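Side-chain contacts in ethanolamine kinase Pv091845 (Plasmodium vivax, PDB 2QG7), which probably phosphorylates ethanolamine, the first step in making phosphatidylethanolamine from this amino alcohol: residues 155-158 against 159-163; 212-215 against 216-220; 253-256 against 257-261; 395-399 against 400-404; 417-420 against 421-425. One frame throughout, in Å; residues are numbered along the deposited sequence.

Contact 1 (155-158 against 159-163)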
loop_
_atom_site.group_PDB
_atom_site.type_symbol
_atom_site.label_atom_id
_atom_site.label_comp_id
_atom_site.label_asym_id
_atom_site.label_seq_id
_atom_site.Cartn_x
_atom_site.Cartn_y
_atom_site.Cartn_z
ATOM N N LYS D 155 18.523 26.516 10.259
ATOM C CA LYS D 155 19.710 27.332 10.024
ATOM C C LYS D 155 20.675 27.266 11.214
ATOM O O LYS D 155 21.897 27.120 11.035
ATOM C CB LYS D 155 19.286 28.773 9.731
ATOM C CG LYS D 155 20.351 29.611 9.033
ATOM C CD LYS D 155 19.841 30.968 8.581
ATOM C CE LYS D 155 19.811 31.938 9.757
ATOM N NZ LYS D 155 19.356 33.326 9.382
ATOM N N LYS D 156 20.112 27.343 12.415
ATOM C CA LYS D 156 20.864 27.231 13.656
ATOM C C LYS D 156 21.501 25.854 13.858
ATOM O O LYS D 156 22.701 25.765 14.193
ATOM C CB LYS D 156 19.963 27.570 14.830
ATOM C CG LYS D 156 19.498 29.016 14.853
ATOM C CD LYS D 156 18.698 29.347 16.132
ATOM C CE LYS D 156 18.153 30.768 16.090
ATOM N NZ LYS D 156 19.272 31.754 16.208
ATOM N N ILE D 157 20.692 24.802 13.661
ATOM C CA ILE D 157 21.128 23.409 13.710
ATOM C C ILE D 157 22.274 23.135 12.737
ATOM O O ILE D 157 23.236 22.438 13.079
ATOM C CB ILE D 157 19.917 22.424 13.415
ATOM C CG1 ILE D 157 18.792 22.595 14.434
ATOM C CG2 ILE D 157 20.363 20.967 13.350
ATOM C CD1 ILE D 157 19.126 22.113 15.813
ATOM N N SER D 158 22.147 23.678 11.526
ATOM C CA SER D 158 23.105 23.510 10.422
ATOM C C SER D 158 24.528 23.902 10.758
ATOM O O SER D 158 25.473 23.204 10.385
ATOM C CB SER D 158 22.663 24.362 9.233
ATOM O OG SER D 158 21.580 23.713 8.576
ATOM N N CYS D 159 24.678 25.021 11.464
ATOM C CA CYS D 159 26.014 25.488 11.827
ATOM C C CYS D 159 26.587 24.694 12.997
ATOM O O CYS D 159 27.772 24.360 12.963
ATOM C CB CYS D 159 26.065 27.013 12.084
ATOM S SG CYS D 159 25.322 27.535 13.678
ATOM N N ILE D 160 25.751 24.380 14.001
ATOM C CA ILE D 160 26.140 23.409 15.032
ATOM C C ILE D 160 26.713 22.109 14.411
ATOM O O ILE D 160 27.779 21.644 14.785
ATOM C CB ILE D 160 24.961 23.086 16.006
ATOM C CG1 ILE D 160 24.467 24.356 16.736
ATOM C CG2 ILE D 160 25.370 22.030 17.021
ATOM C CD1 ILE D 160 23.043 24.236 17.387
ATOM N N LEU D 161 26.010 21.548 13.431
ATOM C CA LEU D 161 26.411 20.288 12.813
ATOM C C LEU D 161 27.711 20.385 12.017
ATOM O O LEU D 161 28.495 19.449 11.994
ATOM C CB LEU D 161 25.281 19.766 11.914
ATOM C CG LEU D 161 23.890 19.483 12.494
ATOM C CD1 LEU D 161 22.837 19.614 11.409
ATOM C CD2 LEU D 161 23.841 18.145 13.180
ATOM N N TYR D 162 27.889 21.502 11.325
ATOM C CA TYR D 162 29.092 21.799 10.566
ATOM C C TYR D 162 30.329 21.992 11.485
ATOM O O TYR D 162 31.434 21.479 11.220
ATOM C CB TYR D 162 28.854 23.045 9.704
ATOM C CG TYR D 162 30.125 23.560 9.068
ATOM C CD1 TYR D 162 30.739 22.840 8.037
ATOM C CD2 TYR D 162 30.755 24.735 9.536
ATOM C CE1 TYR D 162 31.927 23.266 7.471
ATOM C CE2 TYR D 162 31.946 25.176 8.967
ATOM C CZ TYR D 162 32.513 24.431 7.930
ATOM O OH TYR D 162 33.670 24.832 7.320
ATOM N N ASN D 163 30.131 22.735 12.567
ATOM C CA ASN D 163 31.162 22.945 13.575
ATOM C C ASN D 163 31.525 21.668 14.321
ATOM O O ASN D 163 32.657 21.526 14.798
ATOM C CB ASN D 163 30.710 24.036 14.555
ATOM C CG ASN D 163 30.599 25.409 13.883
ATOM O OD1 ASN D 163 31.354 25.726 12.935
ATOM N ND2 ASN D 163 29.664 26.229 14.366
#
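Leu161 N donates to Ile157 O over 2.9 Å at 156°, and one residue on Tyr162 N reaches Ser158 O at 3.1 Å. A third i to i+4 bond, from Ile160 N to Lys156 O, is weak at 3.4 Å. Together they carry one continuous α-helix, the helix 151-163 that follows strand 136-141 and probably corresponds to helix C of the kinase-like fold. Ser158 adds a polar side-chain bond backward along the helix, its OG pairing with Glu154 O rather than with anything in 159-163.

Cys159 folds its sulfur back: with SG set between the backbone N and the carbonyl carbon (chi1 75°), it comes within 3.2 Å of Lys156 O. That carbonyl is also met by Ile160, whose CG1 lies 3.4 Å from Lys156 O.

The apolar side of the helix is carried by Ile157 and Leu161, one turn apart. With CG1 of Ile157 beside the backbone N (chi1 -60°), its CG2 lies anti to that N, and this methyl branch meets one Leu161 methyl at an oblique crossing. Leu292 of strand 290-293 packs against both residues, and Ile157 and Ile160 also touch helix 216-226, joining this helix to the body of the protein. The closest side-chain pair is Ile157 CG2 to Leu161 CD1, 3.4 Å.

Contact 2 (212-215 against 216-220)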
loop_
_atom_site.group_PDB
_atom_site.type_symbol
_atom_site.label_atom_id
_atom_site.label_comp_id
_atom_site.label_asym_id
_atom_site.label_seq_id
_atom_site.Cartn_x
_atom_site.Cartn_y
_atom_site.Cartn_z
ATOM N N ILE D 212 26.703 15.307 20.602
ATOM C CA ILE D 212 26.717 16.759 20.580
ATOM C C ILE D 212 25.954 17.312 21.777
ATOM O O ILE D 212 24.750 17.076 21.927
ATOM C CB ILE D 212 26.161 17.324 19.240
ATOM C CG1 ILE D 212 27.013 16.852 18.068
ATOM C CG2 ILE D 212 26.125 18.821 19.240
ATOM C CD1 ILE D 212 26.448 17.262 16.752
ATOM N N LYS D 213 26.676 18.055 22.618
ATOM C CA LYS D 213 26.119 18.653 23.824
ATOM C C LYS D 213 25.178 19.796 23.518
ATOM O O LYS D 213 25.442 20.628 22.623
ATOM C CB LYS D 213 27.233 19.111 24.776
ATOM C CG LYS D 213 27.972 17.948 25.456
ATOM C CD LYS D 213 29.088 18.463 26.355
ATOM C CE LYS D 213 30.090 17.325 26.698
ATOM N NZ LYS D 213 31.071 17.857 27.700
ATOM N N LEU D 214 24.076 19.825 24.283
ATOM C CA LEU D 214 23.048 20.850 24.093
ATOM C C LEU D 214 22.950 21.703 25.333
ATOM O O LEU D 214 22.370 21.291 26.351
ATOM C CB LEU D 214 21.677 20.231 23.730
ATOM C CG LEU D 214 21.570 19.442 22.403
ATOM C CD1 LEU D 214 20.136 18.874 22.229
ATOM C CD2 LEU D 214 21.938 20.340 21.192
ATOM N N ASN D 215 23.537 22.898 25.234
ATOM C CA ASN D 215 23.620 23.810 26.375
ATOM C C ASN D 215 22.440 24.774 26.384
ATOM O O ASN D 215 21.675 24.825 25.422
ATOM C CB ASN D 215 24.951 24.573 26.365
ATOM C CG ASN D 215 25.330 25.060 24.989
ATOM O OD1 ASN D 215 25.095 26.236 24.644
ATOM N ND2 ASN D 215 25.913 24.154 24.182
ATOM N N GLU D 216 22.328 25.545 27.470
ATOM C CA GLU D 216 21.148 26.363 27.770
ATOM C C GLU D 216 20.856 27.469 26.781
ATOM O O GLU D 216 19.697 27.867 26.618
ATOM C CB GLU D 216 21.250 26.965 29.178
ATOM C CG GLU D 216 21.223 25.926 30.323
ATOM C CD GLU D 216 20.023 24.964 30.237
ATOM O OE1 GLU D 216 18.918 25.367 29.670
ATOM O OE2 GLU D 216 20.193 23.806 30.749
ATOM N N ASN D 217 21.901 27.971 26.129
ATOM C CA ASN D 217 21.755 29.139 25.265
ATOM C C ASN D 217 21.256 28.803 23.865
ATOM O O ASN D 217 20.388 29.507 23.321
ATOM C CB ASN D 217 23.060 29.930 25.200
ATOM C CG ASN D 217 23.368 30.649 26.499
ATOM O OD1 ASN D 217 22.472 30.893 27.319
ATOM N ND2 ASN D 217 24.642 30.995 26.694
ATOM N N LEU D 218 21.812 27.740 23.281
ATOM C CA LEU D 218 21.340 27.254 21.976
ATOM C C LEU D 218 19.991 26.558 22.098
ATOM O O LEU D 218 19.203 26.577 21.156
ATOM C CB LEU D 218 22.371 26.351 21.271
ATOM C CG LEU D 218 22.955 25.101 21.934
ATOM C CD1 LEU D 218 22.016 23.886 21.813
ATOM C CD2 LEU D 218 24.309 24.831 21.263
ATOM N N TYR D 219 19.730 25.975 23.267
ATOM C CA TYR D 219 18.467 25.321 23.531
ATOM C C TYR D 219 17.346 26.336 23.584
ATOM O O TYR D 219 16.235 26.039 23.152
ATOM C CB TYR D 219 18.512 24.551 24.842
ATOM C CG TYR D 219 17.970 23.152 24.731
ATOM C CD1 TYR D 219 18.771 22.063 25.037
ATOM C CD2 TYR D 219 16.668 22.912 24.302
ATOM C CE1 TYR D 219 18.289 20.776 24.932
ATOM C CE2 TYR D 219 16.181 21.627 24.193
ATOM C CZ TYR D 219 16.999 20.570 24.509
ATOM O OH TYR D 219 16.547 19.289 24.412
ATOM N N LYS D 220 17.640 27.523 24.114
ATOM C CA LYS D 220 16.672 28.615 24.191
ATOM C C LYS D 220 16.392 29.178 22.793
ATOM O O LYS D 220 15.244 29.515 22.465
ATOM C CB LYS D 220 17.182 29.719 25.141
ATOM C CG LYS D 220 16.183 30.864 25.446
ATOM C CD LYS D 220 15.258 30.548 26.639
ATOM C CE LYS D 220 13.998 31.466 26.656
ATOM N NZ LYS D 220 12.921 31.049 25.666
#
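Glu216 begins helix 216-226 directly after Asn215, whose backbone O receives the first helical bond, from Tyr219 N. Asn215 thus holds the N-cap position, but the cap is one of position alone: its amide makes no capping bond. The side chain of Asn217, next along, stays further off, its CB 4.3 Å from Asn215 OD1.

Leu218 takes much of the packing from the preceding loop. Its CD2 meets the Asn215 amide at ND2, 3.4 Å away, while its CG lies 3.6 Å from Asn215 OD1, so the whole amide rests against this branch of the leucine. The two side chains cross at about a right angle. Asn215 carries its amide between the backbone N and carbonyl carbon (chi1 43°), a rotation that swings it over Leu218. The other methyl of Leu218, CD1, touches Leu214 CD2 at 3.6 Å, so one leucine bridges an amide and an apolar neighbour. Through CD2, Leu218 also packs against Ile160 of helix 151-163.

Tyr219 closes the first turn, its N lying 3.1 Å from Asn215 O. Its ring runs back beside Leu214, which together with Tyr219 touches Pro357 of strand 356-359, and its hydroxyl is bonded to Pro233 O. Leu214 O lies in the ring plane at one edge, and Leu214 CB approaches obliquely, 3.6 Å from Tyr219 CE1.

Contact 3 (253-256 against 257-261)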
loop_
_atom_site.group_PDB
_atom_site.type_symbol
_atom_site.label_atom_id
_atom_site.label_comp_id
_atom_site.label_asym_id
_atom_site.label_seq_id
_atom_site.Cartn_x
_atom_site.Cartn_y
_atom_site.Cartn_z
ATOM N N LYS D 253 -13.477 21.400 8.008
ATOM C CA LYS D 253 -14.086 22.040 6.844
ATOM C C LYS D 253 -14.979 21.066 6.086
ATOM O O LYS D 253 -14.625 19.884 5.885
ATOM C CB LYS D 253 -13.012 22.562 5.902
ATOM C CG LYS D 253 -12.174 23.652 6.540
ATOM C CD LYS D 253 -11.013 24.056 5.672
ATOM C CE LYS D 253 -10.123 25.021 6.445
ATOM N NZ LYS D 253 -8.843 25.288 5.693
ATOM N N ILE D 254 -16.149 21.551 5.686
ATOM C CA ILE D 254 -16.991 20.797 4.771
ATOM C C ILE D 254 -16.456 21.071 3.368
ATOM O O ILE D 254 -16.262 22.216 2.978
ATOM C CB ILE D 254 -18.532 21.087 4.946
ATOM C CG1 ILE D 254 -19.350 20.438 3.805
ATOM C CG2 ILE D 254 -18.807 22.587 5.045
ATOM C CD1 ILE D 254 -20.799 20.092 4.211
ATOM N N CYS D 255 -16.191 19.995 2.634
ATOM C CA CYS D 255 -15.586 20.093 1.322
ATOM C C CYS D 255 -16.455 19.371 0.288
ATOM O O CYS D 255 -17.465 18.745 0.625
ATOM C CB CYS D 255 -14.176 19.472 1.378
ATOM S SG CYS D 255 -14.162 17.779 2.023
ATOM N N SER D 256 -16.053 19.476 -0.977
ATOM C CA SER D 256 -16.708 18.780 -2.067
ATOM C C SER D 256 -16.526 17.255 -2.023
ATOM O O SER D 256 -15.641 16.725 -1.349
ATOM C CB SER D 256 -16.236 19.357 -3.401
ATOM O OG SER D 256 -14.862 19.096 -3.641
ATOM N N PHE D 257 -17.380 16.550 -2.747
ATOM C CA PHE D 257 -17.344 15.111 -2.802
ATOM C C PHE D 257 -15.989 14.576 -3.299
ATOM O O PHE D 257 -15.620 13.450 -3.001
ATOM C CB PHE D 257 -18.485 14.629 -3.734
ATOM C CG PHE D 257 -18.665 13.132 -3.780
ATOM C CD1 PHE D 257 -19.207 12.450 -2.703
ATOM C CD2 PHE D 257 -18.289 12.414 -4.905
ATOM C CE1 PHE D 257 -19.363 11.064 -2.750
ATOM C CE2 PHE D 257 -18.453 11.035 -4.964
ATOM C CZ PHE D 257 -18.983 10.366 -3.880
ATOM N N ASP D 258 -15.254 15.360 -4.063
ATOM C CA ASP D 258 -14.008 14.847 -4.644
ATOM C C ASP D 258 -12.741 15.593 -4.191
ATOM O O ASP D 258 -11.713 15.591 -4.889
ATOM C CB ASP D 258 -14.112 14.845 -6.166
ATOM C CG ASP D 258 -14.194 16.249 -6.744
ATOM O OD1 ASP D 258 -14.777 17.148 -6.083
ATOM O OD2 ASP D 258 -13.663 16.452 -7.858
ATOM N N ALA D 259 -12.818 16.220 -3.024
ATOM C CA ALA D 259 -11.698 16.955 -2.440
ATOM C C ALA D 259 -10.652 16.041 -1.794
ATOM O O ALA D 259 -10.951 14.926 -1.323
ATOM C CB ALA D 259 -12.213 17.961 -1.426
ATOM N N LYS D 260 -9.418 16.534 -1.786
ATOM C CA LYS D 260 -8.274 15.838 -1.156
ATOM C C LYS D 260 -8.455 15.521 0.318
ATOM O O LYS D 260 -7.987 14.489 0.771
ATOM C CB LYS D 260 -7.003 16.648 -1.317
ATOM C CG LYS D 260 -6.522 16.733 -2.733
ATOM C CD LYS D 260 -5.281 17.608 -2.727
ATOM C CE LYS D 260 -4.951 18.110 -4.109
ATOM N NZ LYS D 260 -5.883 19.236 -4.437
ATOM N N ALA D 261 -9.149 16.387 1.048
ATOM C CA ALA D 261 -9.378 16.226 2.486
ATOM C C ALA D 261 -10.388 15.153 2.912
ATOM O O ALA D 261 -10.580 14.947 4.107
ATOM C CB ALA D 261 -9.756 17.553 3.074
#
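The carboxylate of Asp258 turns one oxygen toward Ser256: OD1 lies 3.1 Å from Ser256 OG, a possible hydrogen bond. The other flat group, the Phe257 ring, turns away from 253-256, and the guanidinium of Arg455 of the second subunit forms a cation-pi contact with it. Phe257 O also accepts a hydrogen bond from NE of that same Arg455.

Behind these groups the chain makes a type I β turn from Ser256 to Ala259, in the loop between helices 236-251 and 262-265. Its closing bond, Ala259 N to Ser256 O, is weak at 3.3 Å although nearly straight (165°); Asn262 ND2 bonds to the same Ser256 O. With OG placed between its own N and carbonyl carbon (chi1 66°), Ser256 brings that oxygen within 3.6 Å of Ala259 CB. Cys255 adds a small apolar touch, its CB 3.7 Å from Ala259 CB.

Because the closing bond is weak, the turn probably owes part of its shape to Asn262 and to Arg455 of the partner subunit, whose guanidinium meets both the ring and the carbonyl of Phe257.

Contact 4 (395-399 against 400-404)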
loop_
_atom_site.group_PDB
_atom_site.type_symbol
_atom_site.label_atom_id
_atom_site.label_comp_id
_atom_site.label_asym_id
_atom_site.label_seq_id
_atom_site.Cartn_x
_atom_site.Cartn_y
_atom_site.Cartn_z
ATOM N N LEU D 395 26.388 2.225 20.938
ATOM C CA LEU D 395 26.856 2.534 22.269
ATOM C C LEU D 395 28.392 2.409 22.402
ATOM O O LEU D 395 28.977 3.103 23.207
ATOM C CB LEU D 395 26.156 1.642 23.285
ATOM C CG LEU D 395 24.700 1.952 23.575
ATOM C CD1 LEU D 395 24.134 0.840 24.366
ATOM C CD2 LEU D 395 24.496 3.299 24.292
ATOM N N GLY D 396 29.006 1.506 21.640
ATOM C CA GLY D 396 30.445 1.305 21.693
ATOM C C GLY D 396 30.826 0.336 22.787
ATOM O O GLY D 396 31.844 0.512 23.462
ATOM N N THR D 397 30.001 -0.688 22.972
ATOM C CA THR D 397 30.158 -1.596 24.091
ATOM C C THR D 397 29.600 -2.958 23.772
ATOM O O THR D 397 28.607 -3.081 23.028
ATOM C CB THR D 397 29.524 -1.023 25.412
ATOM O OG1 THR D 397 29.898 -1.860 26.511
ATOM C CG2 THR D 397 27.967 -0.882 25.345
ATOM N N ASP D 398 30.238 -3.986 24.329
ATOM C CA ASP D 398 29.725 -5.347 24.187
ATOM C C ASP D 398 28.902 -5.765 25.396
ATOM O O ASP D 398 28.434 -6.888 25.487
ATOM C CB ASP D 398 30.836 -6.348 23.829
ATOM C CG ASP D 398 31.970 -6.445 24.892
ATOM O OD1 ASP D 398 32.092 -5.613 25.842
ATOM O OD2 ASP D 398 32.760 -7.401 24.744
ATOM N N ASP D 399 28.692 -4.822 26.302
ATOM C CA ASP D 399 27.929 -5.055 27.508
ATOM C C ASP D 399 26.436 -5.229 27.218
ATOM O O ASP D 399 25.679 -4.224 27.119
ATOM C CB ASP D 399 28.157 -3.904 28.482
ATOM C CG ASP D 399 27.385 -4.065 29.779
ATOM O OD1 ASP D 399 27.310 -5.210 30.315
ATOM O OD2 ASP D 399 26.866 -3.018 30.270
ATOM N N GLU D 400 26.011 -6.498 27.105
ATOM C CA GLU D 400 24.603 -6.814 26.787
ATOM C C GLU D 400 23.555 -6.231 27.735
ATOM O O GLU D 400 22.415 -6.048 27.338
ATOM C CB GLU D 400 24.388 -8.317 26.606
ATOM C CG GLU D 400 24.656 -9.121 27.848
ATOM C CD GLU D 400 24.364 -10.596 27.668
ATOM O OE1 GLU D 400 23.873 -11.216 28.650
ATOM O OE2 GLU D 400 24.626 -11.127 26.554
ATOM N N GLU D 401 23.920 -5.919 28.969
ATOM C CA GLU D 401 22.929 -5.306 29.878
ATOM C C GLU D 401 22.659 -3.879 29.442
ATOM O O GLU D 401 21.572 -3.318 29.694
ATOM C CB GLU D 401 23.389 -5.302 31.359
ATOM C CG GLU D 401 23.726 -6.684 31.983
ATOM C CD GLU D 401 22.460 -7.537 32.305
ATOM O OE1 GLU D 401 22.548 -8.456 33.179
ATOM O OE2 GLU D 401 21.381 -7.307 31.681
ATOM N N LEU D 402 23.671 -3.268 28.824
ATOM C CA LEU D 402 23.526 -1.895 28.391
ATOM C C LEU D 402 22.847 -1.862 27.009
ATOM O O LEU D 402 21.967 -1.015 26.774
ATOM C CB LEU D 402 24.865 -1.155 28.431
ATOM C CG LEU D 402 24.771 0.380 28.370
ATOM C CD1 LEU D 402 24.175 0.931 29.696
ATOM C CD2 LEU D 402 26.169 1.030 28.066
ATOM N N ILE D 403 23.256 -2.805 26.138
ATOM C CA ILE D 403 22.613 -3.039 24.852
ATOM C C ILE D 403 21.135 -3.404 24.956
ATOM O O ILE D 403 20.301 -2.685 24.396
ATOM C CB ILE D 403 23.333 -4.074 24.003
ATOM C CG1 ILE D 403 24.789 -3.674 23.818
ATOM C CG2 ILE D 403 22.662 -4.190 22.623
ATOM C CD1 ILE D 403 25.673 -4.784 23.271
ATOM N N ASN D 404 20.808 -4.467 25.688
ATOM C CA ASN D 404 19.402 -4.887 25.920
ATOM C C ASN D 404 18.505 -3.810 26.539
ATOM O O ASN D 404 17.296 -3.795 26.381
ATOM C CB ASN D 404 19.348 -6.159 26.760
ATOM C CG ASN D 404 19.719 -7.374 25.973
ATOM O OD1 ASN D 404 19.897 -7.309 24.767
ATOM N ND2 ASN D 404 19.828 -8.505 26.636
#
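Asp399 O takes two hydrogen bonds from the helix that begins just after it. Ile403 N reaches it at 3.0 Å, nearly straight and in the carbonyl plane, whereas Leu402 N, at 2.8 Å, sits well above that plane and bends its bond to 138°. Asp399 is thus the N-cap residue of helix 400-410. Just ahead of it, Thr397 OG1 accepts from Asp399 N over 3.2 Å, an ST turn that shapes the link between the helices.

Van der Waals contacts complete the turn. The Asp399 carboxylate, swung anti to its own amide nitrogen (chi1 180°), lies across Leu402 with OD2 3.3 Å from Leu402 CB. Thr397 CG2 meets Leu402 CD2 at 3.8 Å, those two side chains crossing at about a right angle. From the end of the previous helix, Leu395 CD1 approaches Leu402 CG at 4.1 Å. Ile403 sends CD1 back to Thr397 O, 3.4 Å away, and its side chain also packs on Tyr388 and Ile391 of helix 384-395.

Asp399, Glu400 and Glu401 lie at the helix start, where negative charges would probably suit the positive end of its dipole, at the cost of some mutual repulsion.

Contact 5 (417-420 against 421-425)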
loop_
_atom_site.group_PDB
_atom_site.type_symbol
_atom_site.label_atom_id
_atom_site.label_comp_id
_atom_site.label_asym_id
_atom_site.label_seq_id
_atom_site.Cartn_x
_atom_site.Cartn_y
_atom_site.Cartn_z
ATOM N N SER D 417 7.076 6.837 15.434
ATOM C CA SER D 417 7.582 7.111 14.114
ATOM C C SER D 417 6.505 6.902 13.006
ATOM O O SER D 417 6.425 7.691 12.075
ATOM C CB SER D 417 8.760 6.163 13.882
ATOM O OG SER D 417 9.180 6.209 12.551
ATOM N N HIS D 418 5.677 5.856 13.125
ATOM C CA HIS D 418 4.508 5.682 12.242
ATOM C C HIS D 418 3.497 6.833 12.277
ATOM O O HIS D 418 3.027 7.283 11.244
ATOM C CB HIS D 418 3.787 4.365 12.555
ATOM C CG HIS D 418 4.588 3.157 12.236
ATOM N ND1 HIS D 418 5.261 3.009 11.039
ATOM C CD2 HIS D 418 4.828 2.032 12.951
ATOM C CE1 HIS D 418 5.868 1.831 11.016
ATOM N NE2 HIS D 418 5.620 1.218 12.166
ATOM N N ILE D 419 3.134 7.276 13.470
ATOM C CA ILE D 419 2.195 8.353 13.612
ATOM C C ILE D 419 2.745 9.660 13.078
ATOM O O ILE D 419 2.058 10.391 12.359
ATOM C CB ILE D 419 1.713 8.478 15.082
ATOM C CG1 ILE D 419 0.954 7.195 15.466
ATOM C CG2 ILE D 419 0.855 9.723 15.260
ATOM C CD1 ILE D 419 0.619 7.014 16.981
ATOM N N ASN D 420 3.987 9.958 13.427
ATOM C CA ASN D 420 4.666 11.153 12.939
ATOM C C ASN D 420 4.661 11.246 11.411
ATOM O O ASN D 420 4.298 12.278 10.849
ATOM C CB ASN D 420 6.120 11.214 13.484
ATOM C CG ASN D 420 6.832 12.505 13.104
ATOM O OD1 ASN D 420 6.557 13.568 13.653
ATOM N ND2 ASN D 420 7.727 12.419 12.133
ATOM N N TRP D 421 5.100 10.198 10.739
ATOM C CA TRP D 421 5.209 10.250 9.299
ATOM C C TRP D 421 3.897 10.006 8.570
ATOM O O TRP D 421 3.769 10.418 7.426
ATOM C CB TRP D 421 6.309 9.322 8.785
ATOM C CG TRP D 421 7.678 9.884 9.118
ATOM C CD1 TRP D 421 8.540 9.415 10.061
ATOM C CD2 TRP D 421 8.290 11.065 8.569
ATOM N NE1 TRP D 421 9.659 10.203 10.099
ATOM C CE2 TRP D 421 9.531 11.226 9.211
ATOM C CE3 TRP D 421 7.909 12.001 7.590
ATOM C CZ2 TRP D 421 10.409 12.272 8.908
ATOM C CZ3 TRP D 421 8.786 13.054 7.286
ATOM C CH2 TRP D 421 10.015 13.186 7.947
ATOM N N GLY D 422 2.942 9.325 9.236
ATOM C CA GLY D 422 1.562 9.291 8.777
ATOM C C GLY D 422 0.910 10.657 8.654
ATOM O O GLY D 422 0.257 10.920 7.672
ATOM N N LEU D 423 1.058 11.508 9.673
ATOM C CA LEU D 423 0.382 12.780 9.718
ATOM C C LEU D 423 1.103 13.776 8.853
ATOM O O LEU D 423 0.468 14.617 8.233
ATOM C CB LEU D 423 0.312 13.312 11.136
ATOM C CG LEU D 423 -0.404 12.552 12.245
ATOM C CD1 LEU D 423 -0.160 13.243 13.588
ATOM C CD2 LEU D 423 -1.901 12.319 11.938
ATOM N N TRP D 424 2.429 13.701 8.815
ATOM C CA TRP D 424 3.209 14.523 7.909
ATOM C C TRP D 424 2.797 14.284 6.460
ATOM O O TRP D 424 2.571 15.220 5.697
ATOM C CB TRP D 424 4.708 14.197 8.075
ATOM C CG TRP D 424 5.591 14.918 7.127
ATOM C CD1 TRP D 424 6.093 16.186 7.274
ATOM C CD2 TRP D 424 6.064 14.435 5.858
ATOM N NE1 TRP D 424 6.882 16.506 6.184
ATOM C CE2 TRP D 424 6.863 15.462 5.291
ATOM C CE3 TRP D 424 5.882 13.239 5.139
ATOM C CZ2 TRP D 424 7.473 15.333 4.038
ATOM C CZ3 TRP D 424 6.467 13.106 3.917
ATOM C CH2 TRP D 424 7.302 14.152 3.376
ATOM N N SER D 425 2.745 13.018 6.081
ATOM C CA SER D 425 2.401 12.646 4.709
ATOM C C SER D 425 0.980 13.037 4.291
ATOM O O SER D 425 0.747 13.483 3.183
ATOM C CB SER D 425 2.621 11.167 4.491
ATOM O OG SER D 425 2.677 10.941 3.092
#
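Four successive i to i+4 bonds, Trp421 N to Ser417 O (3.1 Å) through Trp424 N to Asn420 O, make this about two and a half regular turns of α-helix 413-430, in the buried core of the kinase-like fold. Within the series Gly422 N donates to His418 O at 2.9 Å.

Asn420 and Trp421 lie side by side. The Asn420 amide stands almost perpendicular to the indole (86°) and sets ND2 3.5 Å above one face of the Trp421 ring, displaced toward the rim; ND2 is 3.6 Å from both Trp421 NE1 and CE2. An Asn420 chi1 of -175° carries the amide forward over the ring. Ser417 O lies at the indole edge, 3.4 Å from Trp421 CD1, while Ser417 OG bonds to Asn366 OD1. Tyr354 meets Trp421 edge-to-face, an aromatic grouping that recalls the substrate pocket of choline kinases.

On another side of the helix Ile419 and Leu423 run together, Ile419 CG2 to Leu423 CD1 4.0 Å, packing on helix 269-284. Between the two tryptophans the geometry is edge-to-face, with Trp421 CZ3 3.4 Å above the plane of the Trp424 ring, over its centre.

Overall arrangement
All five contacts are local, come one after another along the chain and belong to the choline/ethanolamine kinase fold. Contacts 1 and 2, with centres 12 Å apart, touch: Ile160 of helix 151-163 packs on Ile212 and Leu218, tying that helix to the start of helix 216-226 and the loop before it. Contact 4 caps helix 400-410, which is followed in the chain by helix 413-430 of contact 5; the centres of contacts 4 and 5 are about 30 Å apart. Contact 3, at the far surface, has its centre about 51 Å from that of contact 4 and faces the second subunit. Contact 5 is the buried one, nearest the centre of the chain, so the set spans core, surface and dimer interface.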